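Local coordinates for peptide ABC transporter, peptide-binding protein (Thermus thermophilus, PDB 2D5W) that binds oligopeptides, including a pentapeptide, and as a solute-binding protein of family 5 probably hands them to an ABC transporter for import, at residues F479-N485 and F511-S516; N120-R126 and T486-M490; W506-F511 and I537-P543; P143-Y147 and A518-F522. All blocks are in the same frame, centred on the assembly; numbering follows the deposited sequence.

Interaction 1 lies in the middle and touches the other three, its centre about 10 Å from that of interaction 3, 11 Å from interaction 2 and 13 Å from interaction 4. Helix 509-518 supplies one side of interactions 1 and 3, which share Phe511, while loop 479-490 serves interactions 1 and 2. Interactions 2 and 4 meet where Asp122 and Arg126 bond to Tyr145 and Pro143; interaction 3 touches neither. Along the chain, interaction 1 is nested in the loop closed by interaction 4 and crosses 2 and 3, and 2 closes before 3 opens. Interactions 2 and 4 thus join helix 121-126 and the loop after strand 136-141 to the C-terminal part of the chain.

Interaction 1. Residues F479-N485 and F511-S516; sequences FQYKNLN and FDRLTS
One face of helix 509-518 holds the loop 479-485 mainly through side-chain-to-backbone hydrogen bonds, with Asp512 gripping two consecutive amides, those of Tyr481 and Lys482. With CG anti to its carbonyl carbon (chi1 -72°), Asp512 turns its carboxylate toward the loop. Tyr481 N reaches OD1 of Asp512 on the syn side at 3.0 Å. Lys482 N donates to the other oxygen, OD2 of Asp512, also at 3.0 Å, but comes from above the carboxylate plane, 57° out of it. The Tyr481 ring lies nearly coplanar with this carboxylate, with OD2 of Asp512 at the ring's edge. A turn later, Ser516 OG donates a hydrogen bond to Asp512 O (2.7 Å). The same OG of Ser516 accepts from Leu484 N at 2.9 Å, serving as donor to the helix and acceptor for the loop. The backbone carbonyl of this serine takes a nearly straight bond from Asn485: ND2 to Ser516 O is 2.8 Å, with 171° at the hydrogen. Thr515 and Gln480 slide past one another in opposite directions, NE2 of Gln480 donating to OG1 of Thr515 at 2.9 Å. Apolar contacts finish the two ends. CD1 of Leu484 rests against CA of Arg513 at 3.6 Å, and CB of Phe479 touches CE2 and CZ of the Phe511 ring. Trp355 and Trp506 also meet that ring. Within the loop, OD1 of Asn483 accepts from Asn485 N at 2.8 Å, so that the chain bound to the helix bends in a classical Asx turn.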
# COMPACT_ATOMS: atom_id res chain seq x y z
N PHE A 479 9.44 -8.29 5.07
CA PHE A 479 10.79 -8.59 5.50
C PHE A 479 11.21 -10.05 5.42
O PHE A 479 12.25 -10.43 5.95
CB PHE A 479 11.00 -8.04 6.91
CG PHE A 479 10.85 -6.55 6.97
CD1 PHE A 479 9.69 -5.96 7.45
CD2 PHE A 479 11.85 -5.74 6.45
CE1 PHE A 479 9.52 -4.58 7.40
CE2 PHE A 479 11.69 -4.36 6.39
CZ PHE A 479 10.52 -3.78 6.86
N GLN A 480 10.42 -10.87 4.74
CA GLN A 480 10.78 -12.27 4.58
C GLN A 480 11.66 -12.42 3.36
O GLN A 480 11.49 -11.71 2.37
CB GLN A 480 9.55 -13.14 4.34
CG GLN A 480 8.61 -13.31 5.50
CD GLN A 480 7.42 -14.16 5.11
OE1 GLN A 480 6.81 -13.94 4.06
NE2 GLN A 480 7.09 -15.13 5.95
N TYR A 481 12.62 -13.33 3.43
CA TYR A 481 13.44 -13.61 2.26
C TYR A 481 12.62 -14.65 1.50
O TYR A 481 12.43 -14.55 0.29
CB TYR A 481 14.79 -14.19 2.65
CG TYR A 481 15.49 -14.86 1.49
CD1 TYR A 481 15.98 -14.12 0.42
CD2 TYR A 481 15.62 -16.25 1.45
CE1 TYR A 481 16.58 -14.75 -0.67
CE2 TYR A 481 16.21 -16.89 0.37
CZ TYR A 481 16.69 -16.13 -0.69
OH TYR A 481 17.28 -16.76 -1.76
N LYS A 482 12.12 -15.64 2.23
CA LYS A 482 11.32 -16.70 1.64
C LYS A 482 10.25 -17.18 2.61
O LYS A 482 10.48 -17.28 3.82
CB LYS A 482 12.23 -17.88 1.27
CG LYS A 482 11.49 -19.08 0.69
CD LYS A 482 12.42 -20.28 0.54
CE LYS A 482 13.60 -19.97 -0.37
NZ LYS A 482 14.53 -21.13 -0.48
N ASN A 483 9.06 -17.46 2.08
CA ASN A 483 8.00 -18.00 2.92
C ASN A 483 8.26 -19.50 2.86
O ASN A 483 8.27 -20.09 1.77
CB ASN A 483 6.62 -17.67 2.36
CG ASN A 483 5.51 -18.24 3.21
OD1 ASN A 483 5.38 -19.46 3.34
ND2 ASN A 483 4.71 -17.37 3.81
N LEU A 484 8.48 -20.11 4.01
CA LEU A 484 8.79 -21.54 4.08
C LEU A 484 7.65 -22.50 3.76
O LEU A 484 7.89 -23.68 3.51
CB LEU A 484 9.38 -21.87 5.45
CG LEU A 484 10.60 -21.04 5.85
CD1 LEU A 484 11.16 -21.55 7.17
CD2 LEU A 484 11.67 -21.12 4.76
N ASN A 485 6.42 -22.00 3.76
CA ASN A 485 5.29 -22.86 3.47
C ASN A 485 5.11 -23.09 1.98
O ASN A 485 4.63 -24.14 1.56
CB ASN A 485 4.00 -22.26 4.03
CG ASN A 485 4.13 -21.90 5.49
OD1 ASN A 485 4.69 -22.66 6.27
ND2 ASN A 485 3.60 -20.74 5.86
N PHE A 511 13.75 -15.31 11.19
CA PHE A 511 12.60 -14.44 10.99
C PHE A 511 11.63 -15.13 10.03
O PHE A 511 10.42 -15.15 10.25
CB PHE A 511 13.04 -13.10 10.40
CG PHE A 511 11.91 -12.13 10.17
CD1 PHE A 511 11.53 -11.22 11.16
CD2 PHE A 511 11.23 -12.12 8.96
CE1 PHE A 511 10.49 -10.32 10.94
CE2 PHE A 511 10.19 -11.23 8.73
CZ PHE A 511 9.82 -10.33 9.73
N ASP A 512 12.17 -15.71 8.95
CA ASP A 512 11.33 -16.40 7.98
C ASP A 512 10.61 -17.59 8.60
O ASP A 512 9.44 -17.84 8.31
CB ASP A 512 12.16 -16.88 6.78
CG ASP A 512 12.62 -15.75 5.88
OD1 ASP A 512 12.24 -14.58 6.15
OD2 ASP A 512 13.35 -16.01 4.91
N ARG A 513 11.31 -18.33 9.46
CA ARG A 513 10.71 -19.48 10.10
C ARG A 513 9.56 -19.08 11.02
O ARG A 513 8.48 -19.67 10.98
CB ARG A 513 11.76 -20.24 10.91
CG ARG A 513 11.31 -21.61 11.38
CD ARG A 513 12.40 -22.32 12.18
NE ARG A 513 13.66 -22.39 11.45
CZ ARG A 513 14.59 -21.43 11.44
NH1 ARG A 513 15.70 -21.59 10.74
NH2 ARG A 513 14.40 -20.32 12.14
N LEU A 514 9.80 -18.07 11.84
CA LEU A 514 8.79 -17.59 12.78
C LEU A 514 7.54 -17.06 12.09
O LEU A 514 6.43 -17.43 12.46
CB LEU A 514 9.39 -16.51 13.68
CG LEU A 514 10.44 -16.99 14.69
CD1 LEU A 514 11.21 -15.79 15.22
CD2 LEU A 514 9.77 -17.75 15.83
N THR A 515 7.73 -16.20 11.10
CA THR A 515 6.59 -15.62 10.38
C THR A 515 5.86 -16.64 9.52
O THR A 515 4.63 -16.57 9.40
CB THR A 515 7.03 -14.40 9.52
OG1 THR A 515 8.11 -14.78 8.66
CG2 THR A 515 7.48 -13.25 10.41
N SER A 516 6.59 -17.57 8.92
CA SER A 516 5.95 -18.60 8.10
C SER A 516 5.07 -19.49 8.97
O SER A 516 4.02 -19.95 8.53
CB SER A 516 7.00 -19.45 7.38
OG SER A 516 7.70 -18.67 6.43
O HOH W 1 14.14 -12.59 6.34
O HOH W 2 4.36 -15.47 6.58

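Interaction 2. Residues N120-R126 and T486-M490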
# COMPACT_ATOMS: atom_id res chain seq x y z
N ASN A 120 2.81 -10.65 -4.20
CA ASN A 120 2.77 -11.71 -3.21
C ASN A 120 2.80 -13.09 -3.85
O ASN A 120 1.77 -13.72 -4.08
CB ASN A 120 1.52 -11.58 -2.32
CG ASN A 120 0.31 -11.09 -3.09
OD1 ASN A 120 0.27 -9.95 -3.55
ND2 ASN A 120 -0.69 -11.95 -3.23
N PRO A 121 4.01 -13.58 -4.16
CA PRO A 121 4.19 -14.89 -4.78
C PRO A 121 3.69 -16.04 -3.91
O PRO A 121 3.39 -17.12 -4.41
CB PRO A 121 5.70 -14.96 -5.04
CG PRO A 121 6.10 -13.53 -5.14
CD PRO A 121 5.29 -12.86 -4.06
N ASP A 122 3.62 -15.82 -2.60
CA ASP A 122 3.13 -16.86 -1.69
C ASP A 122 1.65 -17.13 -1.97
O ASP A 122 1.25 -18.28 -2.11
CB ASP A 122 3.32 -16.43 -0.23
CG ASP A 122 2.59 -17.33 0.75
OD1 ASP A 122 1.38 -17.12 0.97
OD2 ASP A 122 3.22 -18.27 1.28
N PHE A 123 0.85 -16.07 -2.05
CA PHE A 123 -0.57 -16.20 -2.33
C PHE A 123 -0.77 -16.98 -3.62
O PHE A 123 -1.55 -17.93 -3.68
CB PHE A 123 -1.20 -14.81 -2.49
CG PHE A 123 -2.63 -14.82 -2.99
CD1 PHE A 123 -3.70 -14.88 -2.10
CD2 PHE A 123 -2.90 -14.78 -4.36
CE1 PHE A 123 -5.01 -14.88 -2.56
CE2 PHE A 123 -4.21 -14.79 -4.83
CZ PHE A 123 -5.27 -14.84 -3.92
N TRP A 124 -0.04 -16.58 -4.65
CA TRP A 124 -0.18 -17.22 -5.94
C TRP A 124 0.29 -18.66 -6.03
O TRP A 124 0.01 -19.35 -7.01
CB TRP A 124 0.48 -16.34 -7.01
CG TRP A 124 -0.39 -15.14 -7.27
CD1 TRP A 124 -0.18 -13.86 -6.86
CD2 TRP A 124 -1.68 -15.16 -7.88
NE1 TRP A 124 -1.27 -13.08 -7.18
CE2 TRP A 124 -2.21 -13.86 -7.81
CE3 TRP A 124 -2.45 -16.17 -8.48
CZ2 TRP A 124 -3.47 -13.53 -8.31
CZ3 TRP A 124 -3.70 -15.84 -8.99
CH2 TRP A 124 -4.20 -14.53 -8.90
N GLU A 125 0.97 -19.13 -4.99
CA GLU A 125 1.42 -20.51 -4.96
C GLU A 125 0.39 -21.40 -4.26
O GLU A 125 0.17 -22.54 -4.67
CB GLU A 125 2.76 -20.63 -4.22
CG GLU A 125 3.95 -20.13 -5.01
CD GLU A 125 4.29 -21.03 -6.18
OE1 GLU A 125 5.14 -20.63 -7.01
OE2 GLU A 125 3.71 -22.13 -6.28
N ARG A 126 -0.26 -20.87 -3.24
CA ARG A 126 -1.21 -21.67 -2.46
C ARG A 126 -2.70 -21.42 -2.69
O ARG A 126 -3.53 -22.09 -2.08
CB ARG A 126 -0.90 -21.50 -0.97
CG ARG A 126 -1.20 -20.12 -0.45
CD ARG A 126 -0.63 -19.85 0.93
NE ARG A 126 -1.04 -18.51 1.34
CZ ARG A 126 -2.24 -18.22 1.82
NH1 ARG A 126 -2.55 -16.97 2.13
NH2 ARG A 126 -3.12 -19.19 2.02
N THR A 486 5.51 -22.10 1.18
CA THR A 486 5.37 -22.18 -0.26
C THR A 486 6.70 -22.12 -1.00
O THR A 486 6.76 -22.43 -2.19
CB THR A 486 4.51 -21.02 -0.78
OG1 THR A 486 5.06 -19.78 -0.33
CG2 THR A 486 3.07 -21.15 -0.28
N GLY A 487 7.75 -21.73 -0.30
CA GLY A 487 9.06 -21.61 -0.93
C GLY A 487 9.18 -20.36 -1.78
O GLY A 487 10.16 -20.18 -2.50
N ALA A 488 8.18 -19.49 -1.70
CA ALA A 488 8.17 -18.26 -2.49
C ALA A 488 9.15 -17.22 -1.95
O ALA A 488 9.09 -16.84 -0.78
CB ALA A 488 6.77 -17.67 -2.52
N ILE A 489 10.05 -16.75 -2.82
CA ILE A 489 11.03 -15.74 -2.45
C ILE A 489 10.35 -14.37 -2.57
O ILE A 489 9.73 -14.07 -3.59
CB ILE A 489 12.27 -15.82 -3.35
CG1 ILE A 489 13.00 -17.15 -3.07
CG2 ILE A 489 13.20 -14.64 -3.10
CD1 ILE A 489 14.24 -17.36 -3.90
N MET A 490 10.49 -13.56 -1.53
CA MET A 490 9.83 -12.26 -1.49
C MET A 490 10.70 -11.04 -1.80
O MET A 490 10.23 -9.91 -1.67
CB MET A 490 9.18 -12.08 -0.11
CG MET A 490 8.49 -13.35 0.44
SD MET A 490 7.15 -14.04 -0.57
CE MET A 490 5.88 -12.82 -0.29
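The carboxylate of Asp122 receives Thr486 from above its plane and Arg126 on the syn side of its other oxygen. OG1 of Thr486 donates to OD2 of Asp122 at 2.9 Å, the hydroxyl standing 36° out of the carboxylate plane. NE of Arg126 meets OD1 of Asp122 at 2.8 Å in a salt bridge, and OD1 and CG of Asp122 lie at the guanidinium edge, close to its plane. Tyr145 completes the group: its hydroxyl bonds to OD2 of Asp122, and its ring makes a cation-pi contact with Arg126. Thr486 holds OG1 between its own backbone N and carbonyl carbon (chi1 54°), which sends CG2 to the Arg126 side, 4.0 Å from CB of that arginine. Farther along the loop, Ala488 CB sits over the first turn of helix 121-126, 3.7 Å from the backbone N of Asp122. Met490 curls back on itself until CE lies 3.8 Å from CD of Pro121. Nearby, Asn120 packs on an apolar side chain of the bound peptide. With both carboxylate oxygens engaged, and a cationic partner within the same helix, Asp122 is likely to stay ionised and fixed in rotation, giving loop 486-490 a firm polar tie beside an apolar seam.

Interaction 3. Residues W506-F511 and I537-P543; sequences WRNDEF and IWAEELP
Trp506 lies between the start of helix 509-518 and the end of helix 524-541, its indole pressed on one face by Pro543 and on the other by CB of Asn508, the N-cap residue of the first helix. The side chain leaves the backbone with CG anti to N (chi1 -170°). CB of Trp506 meets Pro543 CB at 3.7 Å. At CG the same proline carbon comes to 3.3 Å, and it lies over the face of the five-membered ring, 17° off its normal, in a CH-pi contact. Farther out, NE1 and then CZ2 pass Glu541, the closer approach being 3.6 Å from CZ2 to CB of Glu541. CH2 at the far end nears CA of Trp538 (4.2 Å), with CG2 of Ile537 at the ring edge, while CZ3 lies over the face of Phe511. Trp538 turns its edge to the face of Trp506 in an offset edge-to-face pair, planes 77° apart. Exchanging this tryptophan for an alanine would probably open a gap between Pro543 and Asn508 and remove the face that the Trp538 edge meets here. Asn508 adds a weak bond to Glu541 through ND2, and with OD1 it caps the helix, accepting from Phe511 N at 2.9 Å.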
# COMPACT_ATOMS: atom_id res chain seq x y z
N TRP A 506 16.53 -7.91 2.61
CA TRP A 506 16.93 -8.50 3.88
C TRP A 506 16.68 -10.00 3.91
O TRP A 506 15.73 -10.50 3.30
CB TRP A 506 16.15 -7.87 5.03
CG TRP A 506 16.64 -8.24 6.41
CD1 TRP A 506 17.91 -8.10 6.89
CD2 TRP A 506 15.85 -8.72 7.50
NE1 TRP A 506 17.96 -8.45 8.22
CE2 TRP A 506 16.71 -8.83 8.62
CE3 TRP A 506 14.50 -9.06 7.65
CZ2 TRP A 506 16.26 -9.27 9.87
CZ3 TRP A 506 14.05 -9.50 8.90
CH2 TRP A 506 14.93 -9.60 9.99
N ARG A 507 17.54 -10.72 4.62
CA ARG A 507 17.37 -12.15 4.79
C ARG A 507 17.77 -12.57 6.20
O ARG A 507 18.90 -12.33 6.63
CB ARG A 507 18.19 -12.97 3.79
CG ARG A 507 18.08 -14.47 4.08
CD ARG A 507 18.69 -15.35 3.01
NE ARG A 507 18.53 -16.76 3.37
CZ ARG A 507 18.84 -17.78 2.57
NH1 ARG A 507 18.66 -19.02 2.99
NH2 ARG A 507 19.31 -17.55 1.35
N ASN A 508 16.83 -13.17 6.91
CA ASN A 508 17.07 -13.68 8.25
C ASN A 508 16.24 -14.94 8.31
O ASN A 508 15.01 -14.89 8.35
CB ASN A 508 16.62 -12.68 9.32
CG ASN A 508 16.95 -13.15 10.73
OD1 ASN A 508 16.31 -14.05 11.26
ND2 ASN A 508 17.97 -12.54 11.32
N ASP A 509 16.91 -16.09 8.29
CA ASP A 509 16.22 -17.37 8.28
C ASP A 509 15.32 -17.62 9.48
O ASP A 509 14.27 -18.24 9.34
CB ASP A 509 17.22 -18.51 8.10
CG ASP A 509 17.89 -18.48 6.74
OD1 ASP A 509 17.37 -17.80 5.83
OD2 ASP A 509 18.94 -19.15 6.57
N GLU A 510 15.72 -17.14 10.65
CA GLU A 510 14.90 -17.34 11.84
C GLU A 510 13.62 -16.52 11.72
O GLU A 510 12.54 -16.98 12.08
CB GLU A 510 15.68 -16.96 13.10
CG GLU A 510 14.91 -17.21 14.39
CD GLU A 510 15.78 -17.09 15.63
OE1 GLU A 510 16.42 -16.03 15.81
OE2 GLU A 510 15.83 -18.05 16.42
N PHE A 511 13.75 -15.31 11.19
CA PHE A 511 12.60 -14.44 10.99
C PHE A 511 11.63 -15.13 10.03
O PHE A 511 10.42 -15.15 10.25
CB PHE A 511 13.04 -13.10 10.40
CG PHE A 511 11.91 -12.13 10.17
CD1 PHE A 511 11.53 -11.22 11.16
CD2 PHE A 511 11.23 -12.12 8.96
CE1 PHE A 511 10.49 -10.32 10.94
CE2 PHE A 511 10.19 -11.23 8.73
CZ PHE A 511 9.82 -10.33 9.73
N ILE A 537 13.74 -9.90 16.74
CA ILE A 537 14.86 -10.12 15.83
C ILE A 537 14.96 -8.95 14.85
O ILE A 537 16.05 -8.43 14.59
CB ILE A 537 14.67 -11.43 15.04
CG1 ILE A 537 14.78 -12.62 16.00
CG2 ILE A 537 15.70 -11.54 13.93
CD1 ILE A 537 14.38 -13.95 15.38
N TRP A 538 13.82 -8.54 14.32
CA TRP A 538 13.74 -7.43 13.37
C TRP A 538 14.39 -6.17 13.95
O TRP A 538 15.18 -5.50 13.29
CB TRP A 538 12.27 -7.16 13.03
CG TRP A 538 12.05 -6.13 11.95
CD1 TRP A 538 11.82 -6.38 10.62
CD2 TRP A 538 12.02 -4.71 12.11
NE1 TRP A 538 11.65 -5.19 9.95
CE2 TRP A 538 11.77 -4.15 10.83
CE3 TRP A 538 12.19 -3.85 13.20
CZ2 TRP A 538 11.69 -2.77 10.62
CZ3 TRP A 538 12.11 -2.48 12.99
CH2 TRP A 538 11.86 -1.95 11.71
N ALA A 539 14.06 -5.86 15.20
CA ALA A 539 14.59 -4.67 15.86
C ALA A 539 16.10 -4.73 16.07
O ALA A 539 16.77 -3.70 16.04
CB ALA A 539 13.88 -4.43 17.18
N GLU A 540 16.64 -5.92 16.30
CA GLU A 540 18.08 -6.03 16.49
C GLU A 540 18.83 -5.79 15.18
O GLU A 540 19.90 -5.19 15.17
CB GLU A 540 18.45 -7.41 17.04
CG GLU A 540 19.96 -7.69 17.03
CD GLU A 540 20.76 -6.66 17.81
OE1 GLU A 540 21.98 -6.55 17.57
OE2 GLU A 540 20.18 -5.97 18.68
N GLU A 541 18.24 -6.25 14.08
CA GLU A 541 18.86 -6.13 12.76
C GLU A 541 18.55 -4.86 11.97
O GLU A 541 19.32 -4.48 11.08
CB GLU A 541 18.47 -7.36 11.93
CG GLU A 541 18.79 -8.69 12.61
CD GLU A 541 20.08 -9.30 12.12
OE1 GLU A 541 21.12 -8.61 12.14
OE2 GLU A 541 20.06 -10.48 11.72
N LEU A 542 17.43 -4.21 12.28
CA LEU A 542 17.02 -2.99 11.59
C LEU A 542 17.13 -3.05 10.06
O LEU A 542 17.85 -2.25 9.45
CB LEU A 542 17.82 -1.78 12.10
CG LEU A 542 17.59 -1.35 13.55
CD1 LEU A 542 18.53 -0.19 13.86
CD2 LEU A 542 16.14 -0.95 13.77
N PRO A 543 16.42 -3.99 9.42
CA PRO A 543 16.49 -4.07 7.96
C PRO A 543 15.99 -2.78 7.32
O PRO A 543 16.34 -2.44 6.19
CB PRO A 543 15.63 -5.29 7.63
CG PRO A 543 14.68 -5.38 8.79
CD PRO A 543 15.55 -5.04 9.97
O HOH W 3 19.85 -11.49 9.11

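Interaction 4. Residues P143-Y147 and A518-F522; sequences PAYYY and AVLEF
Tyr146 N donates to Val519 O at 2.9 Å, nearly along the C=O axis, and so joins the loop after strand 136-141 to a type I beta turn, Ala518 to Glu521, at the end of helix 509-518. CA of Tyr145 reinforces this link with a CA-H...O contact of 3.2 Å to the same carbonyl oxygen of Val519. The Tyr145 ring lies alongside Val519 and points the same way. With chi1 -64°, Val519 holds CG2 between its backbone N and carbonyl carbon, over the centre of that ring, 3.5 Å from the centroid and close to the ring normal, a clear CH-pi contact. Leu520 reaches the same tyrosine with one branch: CD2 is 3.6 Å from CE2 of Tyr145 and also touches CB of Pro143. The tyrosine hydroxyl goes beyond the turn, bonding to Asp122 and Asn485. Putting a leucine at Tyr145 would be likely to take away the flat surface beneath Val519 and leave Asp122 and Asn485 without their shared hydroxyl partner. Tyr146 brings its ring edge to the turn, with Val519 O near the ring plane at 3.5 Å from CD2 of Tyr146, while its own hydroxyl bonds to the backbone carbonyl of Glu474. Phe522, just past the turn, packs on the backbone of Ala144 to Tyr146. Its CZ is 3.5 Å from Tyr145 O and its edge meets Ala144 O, while CA of Tyr146 stands over the Phe522 ring face, 4.0 Å from the centroid.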
# COMPACT_ATOMS: atom_id res chain seq x y z
N PRO A 143 -1.61 -24.36 1.92
CA PRO A 143 -2.19 -24.32 3.27
C PRO A 143 -2.91 -23.00 3.51
O PRO A 143 -2.56 -21.98 2.93
CB PRO A 143 -0.97 -24.49 4.17
CG PRO A 143 0.09 -23.75 3.41
CD PRO A 143 -0.14 -24.22 1.98
N ALA A 144 -3.92 -23.03 4.37
CA ALA A 144 -4.69 -21.84 4.68
C ALA A 144 -3.98 -21.00 5.74
O ALA A 144 -3.34 -21.55 6.65
CB ALA A 144 -6.08 -22.23 5.18
N TYR A 145 -4.09 -19.68 5.61
CA TYR A 145 -3.50 -18.75 6.56
C TYR A 145 -4.63 -18.14 7.38
O TYR A 145 -5.77 -18.10 6.94
CB TYR A 145 -2.72 -17.65 5.84
CG TYR A 145 -1.40 -18.08 5.22
CD1 TYR A 145 -0.56 -17.16 4.61
CD2 TYR A 145 -1.00 -19.42 5.25
CE1 TYR A 145 0.65 -17.54 4.04
CE2 TYR A 145 0.21 -19.82 4.69
CZ TYR A 145 1.03 -18.88 4.08
OH TYR A 145 2.22 -19.29 3.53
N TYR A 146 -4.30 -17.64 8.57
CA TYR A 146 -5.29 -17.08 9.47
C TYR A 146 -6.11 -15.92 8.92
O TYR A 146 -7.22 -15.68 9.39
CB TYR A 146 -4.61 -16.64 10.78
CG TYR A 146 -3.91 -15.31 10.71
CD1 TYR A 146 -4.54 -14.14 11.15
CD2 TYR A 146 -2.61 -15.20 10.19
CE1 TYR A 146 -3.90 -12.91 11.07
CE2 TYR A 146 -1.97 -13.97 10.12
CZ TYR A 146 -2.62 -12.83 10.56
OH TYR A 146 -1.99 -11.60 10.47
N TYR A 147 -5.58 -15.22 7.93
CA TYR A 147 -6.26 -14.06 7.36
C TYR A 147 -6.95 -14.26 6.02
O TYR A 147 -7.44 -13.30 5.43
CB TYR A 147 -5.26 -12.91 7.23
CG TYR A 147 -4.03 -13.20 6.37
CD1 TYR A 147 -4.16 -13.66 5.05
CD2 TYR A 147 -2.75 -12.94 6.85
CE1 TYR A 147 -3.04 -13.84 4.24
CE2 TYR A 147 -1.63 -13.13 6.05
CZ TYR A 147 -1.78 -13.57 4.74
OH TYR A 147 -0.67 -13.73 3.94
N ALA A 518 3.80 -18.50 12.01
CA ALA A 518 2.79 -17.63 12.58
C ALA A 518 1.53 -17.47 11.73
O ALA A 518 0.43 -17.45 12.27
CB ALA A 518 3.38 -16.26 12.88
N VAL A 519 1.69 -17.36 10.42
CA VAL A 519 0.52 -17.18 9.56
C VAL A 519 -0.35 -18.43 9.50
O VAL A 519 -1.51 -18.36 9.09
CB VAL A 519 0.92 -16.76 8.12
CG1 VAL A 519 1.60 -15.40 8.15
CG2 VAL A 519 1.82 -17.80 7.49
N LEU A 520 0.21 -19.57 9.92
CA LEU A 520 -0.52 -20.83 9.95
C LEU A 520 -1.17 -21.04 11.31
O LEU A 520 -1.91 -22.01 11.51
CB LEU A 520 0.42 -22.00 9.68
CG LEU A 520 1.11 -22.09 8.32
CD1 LEU A 520 2.20 -23.16 8.39
CD2 LEU A 520 0.10 -22.42 7.24
N GLU A 521 -0.88 -20.15 12.25
CA GLU A 521 -1.42 -20.27 13.60
C GLU A 521 -2.79 -19.61 13.72
O GLU A 521 -2.90 -18.39 13.68
CB GLU A 521 -0.47 -19.64 14.62
CG GLU A 521 -0.94 -19.82 16.05
CD GLU A 521 -1.17 -21.28 16.39
OE1 GLU A 521 -0.18 -22.03 16.48
OE2 GLU A 521 -2.35 -21.68 16.55
N PHE A 522 -3.83 -20.43 13.87
CA PHE A 522 -5.17 -19.88 13.99
C PHE A 522 -5.52 -19.44 15.40
O PHE A 522 -6.57 -18.85 15.63
CB PHE A 522 -6.20 -20.86 13.43
CG PHE A 522 -6.24 -20.89 11.93
CD1 PHE A 522 -5.22 -21.49 11.20
CD2 PHE A 522 -7.26 -20.25 11.24
CE1 PHE A 522 -5.21 -21.45 9.81
CE2 PHE A 522 -7.27 -20.20 9.85
CZ PHE A 522 -6.24 -20.80 9.13